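Local coordinates for Cobalt/magnesium transport protein CorA (Methanocaldococcus jannaschii, PDB 4EGW) that mediates the influx of magnesium ions across the cell membrane as a homopentamer that closes when cytoplasmic magnesium is high and opens when it is low, at residues L173-E184 against M252-M263. Sequence-based numbering, arbitrary orientation.
With BU1 (1,4-butanediol), chain G.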
loop_
_atom_site.group_PDB
_atom_site.type_symbol
_atom_site.label_atom_id
_atom_site.label_comp_id
_atom_site.label_asym_id
_atom_site.label_seq_id
_atom_site.Cartn_x
_atom_site.Cartn_y
_atom_site.Cartn_z
ATOM N N LEU A 173 0.804 7.993 4.068
ATOM C CA LEU A 173 1.322 9.077 3.247
ATOM C C LEU A 173 0.372 9.360 2.083
ATOM O O LEU A 173 -0.104 10.486 1.900
ATOM C CB LEU A 173 2.714 8.729 2.725
ATOM C CG LEU A 173 3.840 8.663 3.761
ATOM C CD1 LEU A 173 4.790 7.540 3.438
ATOM C CD2 LEU A 173 4.573 10.000 3.841
ATOM N N MET A 174 0.083 8.342 1.286
ATOM C CA MET A 174 -0.763 8.583 0.135
ATOM C C MET A 174 -2.080 9.161 0.650
ATOM O O MET A 174 -2.676 10.037 0.027
ATOM C CB MET A 174 -0.934 7.305 -0.686
ATOM C CG MET A 174 0.393 6.569 -0.900
ATOM S SD MET A 174 0.402 5.367 -2.244
ATOM C CE MET A 174 -1.082 4.427 -1.883
ATOM N N ASN A 175 -2.498 8.695 1.822
ATOM C CA ASN A 175 -3.668 9.236 2.506
ATOM C C ASN A 175 -3.469 10.673 2.966
ATOM O O ASN A 175 -4.252 11.562 2.641
ATOM C CB ASN A 175 -3.999 8.380 3.723
ATOM C CG ASN A 175 -4.970 7.251 3.406
ATOM O OD1 ASN A 175 -5.410 7.090 2.265
ATOM N ND2 ASN A 175 -5.307 6.461 4.426
ATOM N N LEU A 176 -2.419 10.903 3.739
ATOM C CA LEU A 176 -2.131 12.250 4.183
ATOM C C LEU A 176 -2.106 13.174 2.983
ATOM O O LEU A 176 -2.528 14.326 3.076
ATOM C CB LEU A 176 -0.795 12.307 4.911
ATOM C CG LEU A 176 -0.258 13.720 5.110
ATOM C CD1 LEU A 176 0.424 13.841 6.464
ATOM C CD2 LEU A 176 0.686 14.124 3.976
ATOM N N GLU A 177 -1.619 12.659 1.854
ATOM C CA GLU A 177 -1.532 13.445 0.632
ATOM C C GLU A 177 -2.898 13.971 0.247
ATOM O O GLU A 177 -3.022 15.078 -0.266
ATOM C CB GLU A 177 -0.950 12.620 -0.515
ATOM C CG GLU A 177 -1.183 13.256 -1.882
ATOM C CD GLU A 177 -0.151 12.848 -2.917
ATOM O OE1 GLU A 177 0.154 11.639 -3.020
ATOM O OE2 GLU A 177 0.355 13.742 -3.629
ATOM N N ASP A 178 -3.925 13.166 0.499
ATOM C CA ASP A 178 -5.298 13.569 0.217
ATOM C C ASP A 178 -5.631 14.816 1.010
ATOM O O ASP A 178 -6.092 15.815 0.464
ATOM C CB ASP A 178 -6.287 12.465 0.608
ATOM C CG ASP A 178 -6.202 11.239 -0.291
ATOM O OD1 ASP A 178 -5.107 10.943 -0.830
ATOM O OD2 ASP A 178 -7.244 10.562 -0.443
ATOM N N GLU A 179 -5.394 14.739 2.315
ATOM C CA GLU A 179 -5.714 15.829 3.214
ATOM C C GLU A 179 -5.057 17.109 2.730
ATOM O O GLU A 179 -5.566 18.205 2.970
ATOM C CB GLU A 179 -5.281 15.492 4.644
ATOM C CG GLU A 179 -5.971 14.264 5.207
ATOM C CD GLU A 179 -6.135 14.308 6.715
ATOM O OE1 GLU A 179 -5.598 13.401 7.393
ATOM O OE2 GLU A 179 -6.816 15.234 7.215
ATOM N N LEU A 180 -3.934 16.967 2.036
ATOM C CA LEU A 180 -3.236 18.125 1.500
ATOM C C LEU A 180 -4.043 18.764 0.379
ATOM O O LEU A 180 -4.326 19.968 0.412
ATOM C CB LEU A 180 -1.847 17.738 0.993
ATOM C CG LEU A 180 -0.823 17.259 2.020
ATOM C CD1 LEU A 180 0.479 16.990 1.310
ATOM C CD2 LEU A 180 -0.626 18.274 3.141
ATOM N N GLU A 181 -4.421 17.954 -0.607
ATOM C CA GLU A 181 -5.259 18.444 -1.692
ATOM C C GLU A 181 -6.536 19.078 -1.125
ATOM O O GLU A 181 -6.941 20.167 -1.552
ATOM C CB GLU A 181 -5.583 17.327 -2.698
ATOM C CG GLU A 181 -4.500 17.077 -3.767
ATOM C CD GLU A 181 -4.520 18.094 -4.923
ATOM O OE1 GLU A 181 -5.493 18.098 -5.714
ATOM O OE2 GLU A 181 -3.552 18.883 -5.049
ATOM N N GLU A 182 -7.152 18.405 -0.152
ATOM C CA GLU A 182 -8.369 18.915 0.492
ATOM C C GLU A 182 -8.078 20.186 1.281
ATOM O O GLU A 182 -8.967 21.009 1.500
ATOM C CB GLU A 182 -9.017 17.861 1.411
ATOM C CG GLU A 182 -9.853 16.787 0.694
ATOM C CD GLU A 182 -10.869 16.098 1.609
ATOM O OE1 GLU A 182 -11.345 16.746 2.570
ATOM O OE2 GLU A 182 -11.194 14.911 1.367
ATOM N N LEU A 183 -6.826 20.336 1.703
ATOM C CA LEU A 183 -6.418 21.499 2.477
ATOM C C LEU A 183 -6.227 22.722 1.590
ATOM O O LEU A 183 -6.510 23.840 2.008
ATOM C CB LEU A 183 -5.146 21.200 3.270
ATOM C CG LEU A 183 -5.078 21.916 4.619
ATOM C CD1 LEU A 183 -6.473 22.332 5.092
ATOM C CD2 LEU A 183 -4.382 21.044 5.657
ATOM N N GLU A 184 -5.759 22.505 0.364
ATOM C CA GLU A 184 -5.544 23.606 -0.577
ATOM C C GLU A 184 -6.796 24.464 -0.794
ATOM O O GLU A 184 -6.707 25.691 -0.935
ATOM C CB GLU A 184 -4.991 23.085 -1.908
ATOM C CG GLU A 184 -3.509 22.739 -1.828
ATOM C CD GLU A 184 -2.938 22.214 -3.133
ATOM O OE1 GLU A 184 -3.710 22.044 -4.102
ATOM O OE2 GLU A 184 -1.712 21.971 -3.184
ATOM N N MET A 252 8.476 11.312 -0.029
ATOM C CA MET A 252 7.113 11.806 0.054
ATOM C C MET A 252 6.982 12.620 1.333
ATOM O O MET A 252 6.576 13.786 1.310
ATOM C CB MET A 252 6.104 10.657 0.074
ATOM C CG MET A 252 6.347 9.551 -0.964
ATOM S SD MET A 252 5.133 8.202 -0.801
ATOM C CE MET A 252 5.835 6.971 -1.900
ATOM N N SER A 253 7.338 12.005 2.458
ATOM C CA SER A 253 7.351 12.730 3.718
ATOM C C SER A 253 8.093 14.046 3.520
ATOM O O SER A 253 7.607 15.101 3.884
ATOM C CB SER A 253 8.015 11.894 4.803
ATOM O OG SER A 253 7.368 10.638 4.904
ATOM N N ALA A 254 9.268 13.986 2.916
ATOM C CA ALA A 254 9.979 15.213 2.615
ATOM C C ALA A 254 9.098 16.124 1.760
ATOM O O ALA A 254 8.800 17.264 2.126
ATOM C CB ALA A 254 11.282 14.904 1.898
ATOM N N THR A 255 8.671 15.610 0.617
ATOM C CA THR A 255 7.841 16.383 -0.289
ATOM C C THR A 255 6.663 17.029 0.452
ATOM O O THR A 255 6.314 18.187 0.204
ATOM C CB THR A 255 7.320 15.489 -1.416
ATOM O OG1 THR A 255 8.427 14.801 -2.013
ATOM C CG2 THR A 255 6.599 16.314 -2.464
ATOM N N TYR A 256 6.072 16.280 1.377
ATOM C CA TYR A 256 4.845 16.708 2.036
ATOM C C TYR A 256 5.060 17.789 3.084
ATOM O O TYR A 256 4.277 18.742 3.178
ATOM C CB TYR A 256 4.120 15.513 2.662
ATOM C CG TYR A 256 3.759 14.428 1.675
ATOM C CD1 TYR A 256 3.755 14.670 0.307
ATOM C CD2 TYR A 256 3.423 13.152 2.115
ATOM C CE1 TYR A 256 3.432 13.663 -0.597
ATOM C CE2 TYR A 256 3.096 12.140 1.222
ATOM C CZ TYR A 256 3.105 12.401 -0.130
ATOM O OH TYR A 256 2.780 11.393 -1.006
ATOM N N ARG A 257 6.103 17.646 3.894
ATOM C CA ARG A 257 6.434 18.720 4.814
ATOM C C ARG A 257 6.642 19.984 4.002
ATOM O O ARG A 257 6.159 21.048 4.381
ATOM C CB ARG A 257 7.682 18.414 5.628
ATOM C CG ARG A 257 8.207 19.632 6.373
ATOM C CD ARG A 257 9.587 19.387 6.942
ATOM N NE ARG A 257 10.270 20.635 7.260
ATOM C CZ ARG A 257 11.412 20.705 7.936
ATOM N NH1 ARG A 257 11.994 19.596 8.376
ATOM N NH2 ARG A 257 11.969 21.884 8.178
ATOM N N GLU A 258 7.345 19.858 2.878
ATOM C CA GLU A 258 7.550 20.991 1.983
ATOM C C GLU A 258 6.195 21.661 1.825
ATOM O O GLU A 258 5.985 22.784 2.280
ATOM C CB GLU A 258 8.040 20.536 0.600
ATOM C CG GLU A 258 9.342 19.727 0.562
ATOM C CD GLU A 258 9.665 19.172 -0.839
ATOM O OE1 GLU A 258 9.012 19.592 -1.821
ATOM O OE2 GLU A 258 10.571 18.311 -0.958
ATOM N N VAL A 259 5.264 20.939 1.207
ATOM C CA VAL A 259 3.933 21.459 0.930
ATOM C C VAL A 259 3.243 22.077 2.147
ATOM O O VAL A 259 2.502 23.044 2.009
ATOM C CB VAL A 259 3.014 20.353 0.402
ATOM C CG1 VAL A 259 1.576 20.845 0.385
ATOM C CG2 VAL A 259 3.465 19.893 -0.976
ATOM N N LEU A 260 3.469 21.516 3.329
ATOM C CA LEU A 260 2.877 22.064 4.544
ATOM C C LEU A 260 3.617 23.306 5.059
ATOM O O LEU A 260 3.048 24.111 5.795
ATOM C CB LEU A 260 2.790 20.997 5.630
ATOM C CG LEU A 260 1.832 19.854 5.296
ATOM C CD1 LEU A 260 2.262 18.602 5.996
ATOM C CD2 LEU A 260 0.406 20.205 5.660
ATOM N N THR A 261 4.881 23.466 4.677
ATOM C CA THR A 261 5.601 24.691 5.010
ATOM C C THR A 261 4.988 25.837 4.216
ATOM O O THR A 261 4.860 26.957 4.713
ATOM C CB THR A 261 7.117 24.601 4.680
ATOM O OG1 THR A 261 7.319 24.728 3.266
ATOM C CG2 THR A 261 7.719 23.286 5.154
ATOM N N SER A 262 4.606 25.551 2.975
ATOM C CA SER A 262 4.037 26.571 2.103
ATOM C C SER A 262 2.662 26.959 2.596
ATOM O O SER A 262 2.371 28.135 2.807
ATOM C CB SER A 262 3.925 26.073 0.662
ATOM O OG SER A 262 5.188 25.688 0.162
ATOM N N MET A 263 1.820 25.955 2.793
ATOM C CA MET A 263 0.446 26.196 3.175
ATOM C C MET A 263 0.443 26.995 4.461
ATOM O O MET A 263 -0.352 27.928 4.616
ATOM C CB MET A 263 -0.331 24.880 3.311
ATOM C CG MET A 263 -0.203 23.988 2.062
ATOM S SD MET A 263 -1.474 22.732 1.752
ATOM C CE MET A 263 -1.643 22.029 3.380
HETATM C C1 BU1 G . -0.197 18.403 -2.934
HETATM C C2 BU1 G . 0.692 17.298 -3.385
HETATM C C3 BU1 G . 1.835 16.905 -2.509
HETATM C C4 BU1 G . 2.597 15.698 -2.937
HETATM O O5 BU1 G . -1.184 18.091 -2.024
HETATM O O6 BU1 G . 2.003 14.889 -3.892
#
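Y256 is a knob in a hole formed by L173, L176, E177 and L180. Its chi1 of -58° puts CG opposite the carbonyl carbon and sends the ring across to helix 156-186, where CB of L173 lies at the ring edge, in plane. L176 runs past the tyrosine in the opposite direction, its CD2 3.4 Å from Y256 CD2. The E177 side chain runs across that of Y256 at about a right angle, with the carboxylate tilted 51° from the ring plane and E177 OE1 3.3 Å from Y256 OH. On the CE1 side the bound 1,4-butanediol meets the ring edge through C4, and its chain continues past V259 and L180. With an alanine in place of Y256, the hole between the four residues would probably be left unfilled and the diol would lose the ring edge it lies against.

One turn on, L180 returns the knob, sitting among Y256, V259, L260 and M263; its CD2 comes 3.3 Å from L260 CD2, the two side chains crossing nearly at right angles. M263 bends at chi3, bringing its CE methyl to 3.6 Å from L183 CB. L176 and L260 also both touch L206 of helix 193-225. Over segments 173-184 and 252-263 the axes run nearly parallel, 16° apart, and come within 10.6 Å; this reciprocal knobs-into-holes packing resembles that of a coiled coil, here joining helices 156-186 and 233-270 in the long helical bundle of the CorA cytoplasmic domain.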